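Local structure of O-succinylhomoserine sulfhydrylase (Mycobacterium tuberculosis, 3NDN) at residues R161-P166 with E190-A195; R122-R127 with V165-V170; D154-W159 with A186-L191; A115-G120 with W144-V149. The protein probably catalyses the pyridoxal 5'-phosphate-dependent formation of L-homocysteine from O-succinyl-L-homoserine and hydrogen sulfide in methionine biosynthesis. All blocks are in the same frame, centred on the assembly; numbering follows the deposited sequence.

Interaction 1 (R161-P166 with E190-A195); sequences RALSVP and ELAHAA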
loop_
_atom_site.group_PDB
_atom_site.type_symbol
_atom_site.label_atom_id
_atom_site.label_comp_id
_atom_site.label_asym_id
_atom_site.label_seq_id
_atom_site.Cartn_x
_atom_site.Cartn_y
_atom_site.Cartn_z
ATOM N N ARG A 161 -10.847 24.626 43.637
ATOM C CA ARG A 161 -9.770 25.545 44.058
ATOM C C ARG A 161 -8.862 26.005 42.910
ATOM O O ARG A 161 -8.529 27.185 42.822
ATOM C CB ARG A 161 -8.948 24.957 45.216
ATOM C CG ARG A 161 -9.746 24.838 46.526
ATOM C CD ARG A 161 -8.864 24.518 47.740
ATOM N NE ARG A 161 -8.266 23.174 47.687
ATOM C CZ ARG A 161 -8.849 22.057 48.127
ATOM N NH1 ARG A 161 -10.068 22.086 48.654
ATOM N NH2 ARG A 161 -8.212 20.898 48.032
ATOM N N ALA A 162 -8.465 25.081 42.037
ATOM C CA ALA A 162 -7.626 25.426 40.877
ATOM C C ALA A 162 -8.347 26.307 39.863
ATOM O O ALA A 162 -7.709 27.120 39.191
ATOM C CB ALA A 162 -7.095 24.165 40.198
ATOM N N LEU A 163 -9.666 26.142 39.751
ATOM C CA LEU A 163 -10.476 26.901 38.788
ATOM C C LEU A 163 -11.193 28.136 39.390
ATOM O O LEU A 163 -12.245 28.561 38.899
ATOM C CB LEU A 163 -11.481 25.970 38.070
ATOM C CG LEU A 163 -10.923 24.898 37.103
ATOM C CD1 LEU A 163 -12.005 23.893 36.697
ATOM C CD2 LEU A 163 -10.251 25.505 35.857
ATOM N N SER A 164 -10.619 28.719 40.437
ATOM C CA SER A 164 -11.221 29.904 41.059
ATOM C C SER A 164 -10.653 31.221 40.494
ATOM O O SER A 164 -11.021 32.308 40.945
ATOM C CB SER A 164 -11.097 29.846 42.580
ATOM O OG SER A 164 -9.741 29.944 42.965
ATOM N N VAL A 165 -9.760 31.113 39.512
ATOM C CA VAL A 165 -9.246 32.270 38.756
ATOM C C VAL A 165 -9.368 31.989 37.245
ATOM O O VAL A 165 -9.453 30.822 36.863
ATOM C CB VAL A 165 -7.766 32.614 39.126
ATOM C CG1 VAL A 165 -7.637 33.026 40.602
ATOM C CG2 VAL A 165 -6.818 31.461 38.787
ATOM N N PRO A 166 -9.391 33.044 36.388
ATOM C CA PRO A 166 -9.498 32.832 34.927
ATOM C C PRO A 166 -8.473 31.843 34.372
ATOM O O PRO A 166 -7.290 31.904 34.728
ATOM C CB PRO A 166 -9.271 34.229 34.339
ATOM C CG PRO A 166 -9.765 35.167 35.434
ATOM C CD PRO A 166 -9.432 34.481 36.741
ATOM N N GLU A 190 -18.728 22.024 34.242
ATOM C CA GLU A 190 -19.441 23.150 34.855
ATOM C C GLU A 190 -18.456 24.148 35.503
ATOM O O GLU A 190 -18.551 25.352 35.251
ATOM C CB GLU A 190 -20.497 22.653 35.867
ATOM N N LEU A 191 -17.505 23.646 36.297
ATOM C CA LEU A 191 -16.466 24.488 36.932
ATOM C C LEU A 191 -15.523 25.161 35.935
ATOM O O LEU A 191 -15.065 26.282 36.176
ATOM C CB LEU A 191 -15.615 23.682 37.930
ATOM C CG LEU A 191 -16.243 23.070 39.185
ATOM C CD1 LEU A 191 -15.305 22.022 39.774
ATOM C CD2 LEU A 191 -16.606 24.139 40.247
ATOM N N ALA A 192 -15.204 24.459 34.842
ATOM C CA ALA A 192 -14.300 24.969 33.814
ATOM C C ALA A 192 -14.920 26.138 33.049
ATOM O O ALA A 192 -14.237 27.128 32.768
ATOM C CB ALA A 192 -13.899 23.841 32.832
ATOM N N HIS A 193 -16.209 26.031 32.726
ATOM C CA HIS A 193 -16.901 27.091 31.973
ATOM C C HIS A 193 -17.091 28.391 32.790
ATOM O O HIS A 193 -17.066 29.489 32.225
ATOM C CB HIS A 193 -18.217 26.583 31.372
ATOM C CG HIS A 193 -18.022 25.644 30.211
ATOM N ND1 HIS A 193 -19.058 24.932 29.642
ATOM C CD2 HIS A 193 -16.903 25.288 29.532
ATOM C CE1 HIS A 193 -18.588 24.186 28.653
ATOM N NE2 HIS A 193 -17.283 24.383 28.566
ATOM N N ALA A 194 -17.242 28.258 34.105
ATOM C CA ALA A 194 -17.314 29.428 34.998
ATOM C C ALA A 194 -15.974 30.178 35.069
ATOM O O ALA A 194 -15.947 31.388 35.307
ATOM C CB ALA A 194 -17.778 29.008 36.398
ATOM N N ALA A 195 -14.871 29.458 34.842
ATOM C CA ALA A 195 -13.528 30.056 34.761
ATOM C C ALA A 195 -13.126 30.550 33.357
ATOM O O ALA A 195 -12.006 31.046 33.173
ATOM C CB ALA A 195 -12.482 29.086 35.297
HETATM O O HOH W 1 -14.898 27.776 38.412
#
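A single water joins the carbonyls of Leu163 and Leu191, donating one hydrogen to Leu191 O at 2.7 Å and the other to Leu163 O at 2.8 Å. It supplies the hydrogens that neither carbonyl has, and so links two acceptors, one on the chain leaving helix 156-162 and one on the last turns of helix 185-194. Beside this bridge the side chains meet through carbon atoms. With CG of Leu163 anti to its carbonyl carbon (chi1 -68°), branch CD1 runs up against the helix backbone, 3.7 Å from Ala192 N, and also meets CB of Leu191 at 3.8 Å. Branch CD2 turns instead to CB of Ala195, 3.6 Å from Leu163 O and also approached by Val165 O. Farther along, Pro166 and Ala195 meet through backbone atoms: Pro166 CA makes a CH...O contact of 3.5 Å with Ala195 O, a carbonyl that is hydrogen-bonded to the backbone of Thr167. On the departing chain, Ser164 OG bonds back to Arg161 O, tying the loop to the helix it has just left. Leu163 rests on Val124 and Val170, Ala192 on Val170, so the helix ends meet over two adjacent strands of the large domain. Beside leucine and alanine packing and a CH...O contact, the two acceptor carbonyls can be joined only through a donor such as this water.

Interaction 2 (R122-R127 with V165-V170); sequences RLVAAR and VPTQAV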
loop_
_atom_site.group_PDB
_atom_site.type_symbol
_atom_site.label_atom_id
_atom_site.label_comp_id
_atom_site.label_asym_id
_atom_site.label_seq_id
_atom_site.Cartn_x
_atom_site.Cartn_y
_atom_site.Cartn_z
ATOM N N ARG A 122 -2.901 29.793 30.846
ATOM C CA ARG A 122 -2.997 28.925 32.037
ATOM C C ARG A 122 -3.743 27.607 31.750
ATOM O O ARG A 122 -4.840 27.632 31.185
ATOM C CB ARG A 122 -3.710 29.694 33.159
ATOM C CG ARG A 122 -3.829 28.972 34.512
ATOM C CD ARG A 122 -4.315 29.940 35.622
ATOM N NE ARG A 122 -4.044 29.415 36.966
ATOM C CZ ARG A 122 -4.888 28.664 37.667
ATOM N NH1 ARG A 122 -6.082 28.360 37.170
ATOM N NH2 ARG A 122 -4.544 28.229 38.875
ATOM N N LEU A 123 -3.146 26.484 32.169
ATOM C CA LEU A 123 -3.725 25.132 32.014
ATOM C C LEU A 123 -3.943 24.461 33.373
ATOM O O LEU A 123 -3.067 24.520 34.233
ATOM C CB LEU A 123 -2.793 24.248 31.138
ATOM C CG LEU A 123 -2.929 22.710 31.115
ATOM C CD1 LEU A 123 -4.267 22.272 30.528
ATOM C CD2 LEU A 123 -1.781 22.023 30.357
ATOM N N VAL A 124 -5.113 23.844 33.567
ATOM C CA VAL A 124 -5.347 22.968 34.727
ATOM C C VAL A 124 -5.538 21.512 34.260
ATOM O O VAL A 124 -6.455 21.214 33.494
ATOM C CB VAL A 124 -6.553 23.444 35.582
ATOM C CG1 VAL A 124 -6.818 22.487 36.739
ATOM C CG2 VAL A 124 -6.303 24.861 36.117
ATOM N N ALA A 125 -4.683 20.609 34.734
ATOM C CA ALA A 125 -4.700 19.223 34.242
ATOM C C ALA A 125 -4.771 18.224 35.378
ATOM O O ALA A 125 -4.256 18.499 36.454
ATOM C CB ALA A 125 -3.453 18.957 33.399
ATOM N N ALA A 126 -5.406 17.071 35.145
ATOM C CA ALA A 126 -5.330 15.933 36.081
ATOM C C ALA A 126 -3.914 15.350 36.056
ATOM O O ALA A 126 -3.222 15.442 35.039
ATOM C CB ALA A 126 -6.349 14.860 35.719
ATOM N N ARG A 127 -3.494 14.748 37.167
ATOM C CA ARG A 127 -2.127 14.228 37.319
ATOM C C ARG A 127 -1.967 12.824 36.729
ATOM O O ARG A 127 -0.877 12.464 36.275
ATOM C CB ARG A 127 -1.694 14.242 38.802
ATOM C CG ARG A 127 -0.171 14.245 39.003
ATOM C CD ARG A 127 0.238 14.397 40.479
ATOM N NE ARG A 127 0.250 15.789 40.944
ATOM C CZ ARG A 127 -0.687 16.344 41.718
ATOM N NH1 ARG A 127 -1.742 15.648 42.131
ATOM N NH2 ARG A 127 -0.571 17.615 42.085
ATOM N N VAL A 165 -9.760 31.113 39.512
ATOM C CA VAL A 165 -9.246 32.270 38.756
ATOM C C VAL A 165 -9.368 31.989 37.245
ATOM O O VAL A 165 -9.453 30.822 36.863
ATOM C CB VAL A 165 -7.766 32.614 39.126
ATOM C CG1 VAL A 165 -7.637 33.026 40.602
ATOM C CG2 VAL A 165 -6.818 31.461 38.787
ATOM N N PRO A 166 -9.391 33.044 36.388
ATOM C CA PRO A 166 -9.498 32.832 34.927
ATOM C C PRO A 166 -8.473 31.843 34.372
ATOM O O PRO A 166 -7.290 31.904 34.728
ATOM C CB PRO A 166 -9.271 34.229 34.339
ATOM C CG PRO A 166 -9.765 35.167 35.434
ATOM C CD PRO A 166 -9.432 34.481 36.741
ATOM N N THR A 167 -8.952 30.950 33.503
ATOM C CA THR A 167 -8.185 29.811 32.978
ATOM C C THR A 167 -8.489 29.647 31.470
ATOM O O THR A 167 -9.600 29.974 31.021
ATOM C CB THR A 167 -8.530 28.525 33.802
ATOM O OG1 THR A 167 -8.191 28.744 35.185
ATOM C CG2 THR A 167 -7.804 27.270 33.291
ATOM N N GLN A 168 -7.502 29.177 30.695
ATOM C CA GLN A 168 -7.665 28.982 29.241
ATOM C C GLN A 168 -8.045 27.544 28.827
ATOM O O GLN A 168 -8.880 27.357 27.937
ATOM C CB GLN A 168 -6.408 29.438 28.475
ATOM C CG GLN A 168 -6.333 30.944 28.199
ATOM C CD GLN A 168 -6.020 31.753 29.455
ATOM O OE1 GLN A 168 -5.095 31.423 30.206
ATOM N NE2 GLN A 168 -6.800 32.805 29.693
ATOM N N ALA A 169 -7.442 26.543 29.474
ATOM C CA ALA A 169 -7.688 25.133 29.123
ATOM C C ALA A 169 -7.731 24.196 30.328
ATOM O O ALA A 169 -7.089 24.453 31.342
ATOM C CB ALA A 169 -6.659 24.638 28.090
ATOM N N VAL A 170 -8.515 23.120 30.186
ATOM C CA VAL A 170 -8.583 21.995 31.125
ATOM C C VAL A 170 -8.331 20.686 30.326
ATOM O O VAL A 170 -8.902 20.506 29.242
ATOM C CB VAL A 170 -9.967 21.959 31.823
ATOM C CG1 VAL A 170 -10.280 20.579 32.432
ATOM C CG2 VAL A 170 -10.063 23.073 32.910
#
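Arg122 lays its guanidinium beneath the CG2 methyl of Val165, which sits 3.5 Å above the centre of the group's plane, the two side chains crossing at about a right angle. The pair marks the entry into two neighbouring parallel strands, 122-126 and 169-173, of the seven-stranded mixed sheet in the large domain of this fold-type I pyridoxal phosphate enzyme. Arg122 reaches the loop with CG anti to its own N (chi1 -177°) and an extended chain as far as NE. NH1 then bonds to Thr167 OG1 at 2.9 Å, nearly in the guanidinium plane, and a second bond from NH1 to Ala162 O ties the same group to helix 156-162. Thr167 OG1 is itself a donor to Val165 O, so the hydroxyl serves as a relay within the loop. The backbone of Arg122 is gripped as well. Its carbonyl accepts from two successive amides, Gln168 N at 3.1 Å and Ala169 N at 3.3 Å, while Gln168, bent at chi2, curls round to place OE1 2.8 Å from Arg122 N. Regular parallel pairing follows: Val124 N donates to Ala169 O at 3.0 Å, so Ala169 bonds to the residues before and after its partner Leu123. Leu123 and Ala169 share one face of the sheet; Val124 and Val170 share the other, beneath Trp159. Branch CD1 of Leu123 lies 3.7 Å from Ala169 O and 4.2 Å from Ala169 CB.

Interaction 3 (D154-W159 with A186-L191); sequences DDLSQW and AAVTEL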
loop_
_atom_site.group_PDB
_atom_site.type_symbol
_atom_site.label_atom_id
_atom_site.label_comp_id
_atom_site.label_asym_id
_atom_site.label_seq_id
_atom_site.Cartn_x
_atom_site.Cartn_y
_atom_site.Cartn_z
ATOM N N ASP A 154 -9.944 12.763 40.646
ATOM C CA ASP A 154 -11.162 12.310 41.350
ATOM C C ASP A 154 -11.650 13.203 42.524
ATOM O O ASP A 154 -12.622 12.865 43.193
ATOM C CB ASP A 154 -11.005 10.850 41.829
ATOM C CG ASP A 154 -9.844 10.664 42.820
ATOM O OD1 ASP A 154 -9.133 11.644 43.143
ATOM O OD2 ASP A 154 -9.645 9.523 43.282
ATOM N N ASP A 155 -10.994 14.340 42.745
ATOM C CA ASP A 155 -11.299 15.243 43.871
ATOM C C ASP A 155 -11.876 16.573 43.389
ATOM O O ASP A 155 -11.125 17.481 43.033
ATOM C CB ASP A 155 -10.030 15.503 44.698
ATOM C CG ASP A 155 -10.321 16.165 46.055
ATOM O OD1 ASP A 155 -11.347 16.865 46.207
ATOM O OD2 ASP A 155 -9.504 15.980 46.976
ATOM N N LEU A 156 -13.207 16.686 43.392
ATOM C CA LEU A 156 -13.877 17.900 42.918
ATOM C C LEU A 156 -13.525 19.181 43.709
ATOM O O LEU A 156 -13.624 20.287 43.164
ATOM C CB LEU A 156 -15.403 17.704 42.845
ATOM C CG LEU A 156 -15.950 16.829 41.704
ATOM C CD1 LEU A 156 -17.446 16.551 41.868
ATOM C CD2 LEU A 156 -15.651 17.452 40.310
ATOM N N SER A 157 -13.117 19.051 44.970
ATOM C CA SER A 157 -12.738 20.236 45.748
ATOM C C SER A 157 -11.393 20.811 45.274
ATOM O O SER A 157 -11.150 22.008 45.404
ATOM C CB SER A 157 -12.766 19.975 47.265
ATOM O OG SER A 157 -11.711 19.138 47.693
ATOM N N GLN A 158 -10.542 19.960 44.703
ATOM C CA GLN A 158 -9.259 20.406 44.147
ATOM C C GLN A 158 -9.477 21.098 42.796
ATOM O O GLN A 158 -8.817 22.097 42.498
ATOM C CB GLN A 158 -8.272 19.246 43.980
ATOM C CG GLN A 158 -7.769 18.627 45.269
ATOM C CD GLN A 158 -6.711 17.557 45.036
ATOM O OE1 GLN A 158 -5.796 17.731 44.232
ATOM N NE2 GLN A 158 -6.835 16.443 45.747
ATOM N N TRP A 159 -10.394 20.551 41.988
ATOM C CA TRP A 159 -10.827 21.184 40.741
ATOM C C TRP A 159 -11.404 22.578 41.036
ATOM O O TRP A 159 -11.109 23.547 40.329
ATOM C CB TRP A 159 -11.883 20.327 40.019
ATOM C CG TRP A 159 -11.360 19.105 39.228
ATOM C CD1 TRP A 159 -11.531 17.783 39.558
ATOM C CD2 TRP A 159 -10.630 19.112 37.981
ATOM N NE1 TRP A 159 -10.949 16.972 38.601
ATOM C CE2 TRP A 159 -10.385 17.758 37.629
ATOM C CE3 TRP A 159 -10.155 20.126 37.135
ATOM C CZ2 TRP A 159 -9.677 17.392 36.462
ATOM C CZ3 TRP A 159 -9.443 19.766 35.975
ATOM C CH2 TRP A 159 -9.220 18.406 35.648
ATOM N N ALA A 186 -19.405 15.901 33.658
ATOM C CA ALA A 186 -20.369 17.013 33.775
ATOM C C ALA A 186 -20.014 18.022 34.881
ATOM O O ALA A 186 -20.153 19.230 34.690
ATOM C CB ALA A 186 -21.793 16.501 33.958
ATOM N N ALA A 187 -19.565 17.530 36.034
ATOM C CA ALA A 187 -19.230 18.419 37.150
ATOM C C ALA A 187 -17.962 19.247 36.869
ATOM O O ALA A 187 -17.915 20.442 37.169
ATOM C CB ALA A 187 -19.108 17.624 38.448
ATOM N N VAL A 188 -16.943 18.621 36.281
ATOM C CA VAL A 188 -15.711 19.344 35.945
ATOM C C VAL A 188 -15.964 20.373 34.823
ATOM O O VAL A 188 -15.440 21.490 34.875
ATOM C CB VAL A 188 -14.542 18.379 35.585
ATOM C CG1 VAL A 188 -13.356 19.140 34.972
ATOM C CG2 VAL A 188 -14.111 17.594 36.825
ATOM N N THR A 189 -16.791 20.010 33.847
ATOM C CA THR A 189 -17.144 20.911 32.732
ATOM C C THR A 189 -17.856 22.195 33.246
ATOM O O THR A 189 -17.595 23.311 32.759
ATOM C CB THR A 189 -18.004 20.173 31.667
ATOM O OG1 THR A 189 -17.219 19.147 31.034
ATOM C CG2 THR A 189 -18.475 21.129 30.577
ATOM N N GLU A 190 -18.728 22.024 34.242
ATOM C CA GLU A 190 -19.441 23.150 34.855
ATOM C C GLU A 190 -18.456 24.148 35.503
ATOM O O GLU A 190 -18.551 25.352 35.251
ATOM C CB GLU A 190 -20.497 22.653 35.867
ATOM N N LEU A 191 -17.505 23.646 36.297
ATOM C CA LEU A 191 -16.466 24.488 36.932
ATOM C C LEU A 191 -15.523 25.161 35.935
ATOM O O LEU A 191 -15.065 26.282 36.176
ATOM C CB LEU A 191 -15.615 23.682 37.930
ATOM C CG LEU A 191 -16.243 23.070 39.185
ATOM C CD1 LEU A 191 -15.305 22.022 39.774
ATOM C CD2 LEU A 191 -16.606 24.139 40.247
#
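Helices 156-162 and 185-194 come side by side with Trp159 and Val188 as their nearest backbone pair, CA to CA 7.1 Å, a separation filled by side chains without any hydrogen bond across it. The indole of Trp159 turns one face to Val188, whose CG2 stands 3.6 Å from the centroid of the five-membered ring and 8° off its normal, a CH-pi contact. With Val188 CG1 anti to N (chi1 169°), CG2 is left over the indole and CG1 sits nearer the benzo ring, 4.0 Å from Trp159 CE3. Rotation of the indole is further restrained by the bond from Trp159 NE1 to Gly153 O. Both helices lie on the same side of the parallel part of the central sheet, as successive connections in its beta-alpha-beta layering, and Trp159 and Val188 point into the layer between, against Val170 and Phe172. Leu156 closes the outer edge: its CD2 touches Val188 CG2 at 3.8 Å and Ala187 CB at 3.9 Å. One turn on from Ala187, Leu191 CD1 abuts Trp159 CB at 3.8 Å. The turn carrying Leu156 begins at Asp155, the N-cap, whose OD1 takes a weak bond from Ser157 N, while its OD2 accepts from Gln158 NE2.

Interaction 4 (A115-G120 with W144-V149); sequences ALLGAG and WGVQTV
The CG2 methyl of Val146 meets the inner carbon CB of Leu117 at 4.0 Å. With CG1 anti to the backbone N (chi1 172°), Val146 is left with CG2 on the side of the loop, where this methyl also packs against two successive carbonyl oxygens, Gly118 O at 3.6 Å and Leu117 O at 3.9 Å. Farther along, Ala119 CB lies 3.7 Å from Trp144 O. The indole of Trp144 takes the opposite course: it leads away from the loop into the second subunit, where its NE1 bonds to Leu117 O of that chain and its ring meets Trp144 of that chain, the planes about 20° apart. The relation is mutual, since Leu117 O here accepts from the indole of the second subunit.

Between these side chains the backbones come very close, with Ala119 and Gly145 CA atoms 4.2 Å apart, and the end-to-end directions of 117-120 and 144-147 lie 79° apart. Gly120 N donates to Gly145 O at 3.0 Å in a fairly straight bond, although the donor sits well above the carbonyl plane. Gly145 has positive phi and is the C' residue of a Schellman motif closing helix 131-143, with Val146 N bonded to Leu141 O. The loop before strand 122-126 thus docks on a Schellman helix end leading into strand 147-151, the outermost of the sheet within this chain, within a beta-alpha-beta unit and at a subunit interface of the homotetramer.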
loop_
_atom_site.group_PDB
_atom_site.type_symbol
_atom_site.label_atom_id
_atom_site.label_comp_id
_atom_site.label_asym_id
_atom_site.label_seq_id
_atom_site.Cartn_x
_atom_site.Cartn_y
_atom_site.Cartn_z
ATOM N N ALA A 115 -2.946 24.982 20.467
ATOM C CA ALA A 115 -3.918 25.869 19.839
ATOM C C ALA A 115 -4.604 26.809 20.844
ATOM O O ALA A 115 -5.084 27.875 20.461
ATOM C CB ALA A 115 -4.984 25.031 19.135
ATOM N N LEU A 116 -4.694 26.373 22.100
ATOM C CA LEU A 116 -5.378 27.127 23.166
ATOM C C LEU A 116 -4.400 27.907 24.058
ATOM O O LEU A 116 -4.817 28.809 24.816
ATOM C CB LEU A 116 -6.212 26.173 24.040
ATOM C CG LEU A 116 -7.409 25.422 23.416
ATOM C CD1 LEU A 116 -7.893 24.305 24.343
ATOM C CD2 LEU A 116 -8.559 26.382 23.096
ATOM N N LEU A 117 -3.115 27.559 23.979
ATOM C CA LEU A 117 -2.133 27.984 24.992
ATOM C C LEU A 117 -0.818 28.583 24.456
ATOM O O LEU A 117 0.081 27.856 24.010
ATOM C CB LEU A 117 -1.816 26.823 25.950
ATOM C CG LEU A 117 -2.927 26.157 26.767
ATOM C CD1 LEU A 117 -2.453 24.810 27.264
ATOM C CD2 LEU A 117 -3.380 27.051 27.953
ATOM N N GLY A 118 -0.711 29.910 24.531
ATOM C CA GLY A 118 0.556 30.614 24.260
ATOM C C GLY A 118 1.289 31.000 25.545
ATOM O O GLY A 118 0.843 30.671 26.656
ATOM N N ALA A 119 2.433 31.665 25.397
ATOM C CA ALA A 119 3.169 32.180 26.557
ATOM C C ALA A 119 2.239 33.003 27.448
ATOM O O ALA A 119 1.556 33.906 26.971
ATOM C CB ALA A 119 4.387 33.013 26.102
ATOM N N GLY A 120 2.180 32.650 28.730
ATOM C CA GLY A 120 1.371 33.411 29.704
ATOM C C GLY A 120 -0.025 32.874 29.992
ATOM O O GLY A 120 -0.645 33.248 30.992
ATOM N N TRP A 144 7.856 26.764 26.984
ATOM C CA TRP A 144 7.375 27.804 26.072
ATOM C C TRP A 144 6.418 28.815 26.763
ATOM O O TRP A 144 5.619 29.497 26.097
ATOM C CB TRP A 144 6.747 27.166 24.810
ATOM C CG TRP A 144 7.780 26.637 23.805
ATOM C CD1 TRP A 144 8.983 27.223 23.472
ATOM C CD2 TRP A 144 7.683 25.445 22.997
ATOM N NE1 TRP A 144 9.637 26.460 22.513
ATOM C CE2 TRP A 144 8.865 25.369 22.209
ATOM C CE3 TRP A 144 6.719 24.428 22.870
ATOM C CZ2 TRP A 144 9.111 24.310 21.312
ATOM C CZ3 TRP A 144 6.962 23.381 21.977
ATOM C CH2 TRP A 144 8.146 23.331 21.209
ATOM N N GLY A 145 6.502 28.902 28.098
ATOM C CA GLY A 145 5.833 29.978 28.860
ATOM C C GLY A 145 4.447 29.714 29.431
ATOM O O GLY A 145 3.847 30.606 30.063
ATOM N N VAL A 146 3.930 28.503 29.226
ATOM C CA VAL A 146 2.606 28.131 29.732
ATOM C C VAL A 146 2.627 27.863 31.254
ATOM O O VAL A 146 3.572 27.245 31.761
ATOM C CB VAL A 146 2.049 26.897 28.948
ATOM C CG1 VAL A 146 0.766 26.362 29.579
ATOM C CG2 VAL A 146 1.828 27.262 27.480
ATOM N N GLN A 147 1.609 28.357 31.971
ATOM C CA GLN A 147 1.427 28.037 33.397
ATOM C C GLN A 147 0.538 26.798 33.559
ATOM O O GLN A 147 -0.638 26.820 33.173
ATOM C CB GLN A 147 0.771 29.203 34.169
ATOM C CG GLN A 147 1.325 30.616 33.923
ATOM C CD GLN A 147 0.593 31.682 34.760
ATOM O OE1 GLN A 147 0.032 32.647 34.225
ATOM N NE2 GLN A 147 0.576 31.487 36.075
ATOM N N THR A 148 1.086 25.736 34.151
ATOM C CA THR A 148 0.360 24.480 34.364
ATOM C C THR A 148 0.202 24.170 35.857
ATOM O O THR A 148 1.180 24.196 36.610
ATOM C CB THR A 148 1.073 23.294 33.648
ATOM O OG1 THR A 148 1.190 23.584 32.244
ATOM C CG2 THR A 148 0.323 21.983 33.842
ATOM N N VAL A 149 -1.044 23.899 36.262
ATOM C CA VAL A 149 -1.388 23.461 37.609
ATOM C C VAL A 149 -2.029 22.066 37.583
ATOM O O VAL A 149 -2.988 21.834 36.838
ATOM C CB VAL A 149 -2.364 24.465 38.286
ATOM C CG1 VAL A 149 -2.685 24.039 39.708
ATOM C CG2 VAL A 149 -1.780 25.884 38.267
#

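Overall arrangement
Interactions 1 and 3 join the same helices, 156-162 and 185-194: interaction 3 near their starts, by ring-face and methyl packing, interaction 1 at their ends, where water enters. Interaction 2 lies in the sheet beneath, richest in direct hydrogen bonds; its Val124 and Val170 carry Trp159, and it shares Val165 and Pro166 with interaction 1. Interaction 4 adds the next strand, 147-151, bonded through Gln147 and Val149 to Leu123, and alone touches another subunit. Most touching residues of interaction 2 are buried and none of interaction 3 is fully exposed; interactions 1 and 4 include exposed loop residues. Side-chain packing dominates between helices, backbone pairing between strands, and, at the subunit boundary, one glycine-to-glycine backbone bond beside indole-to-carbonyl bonds.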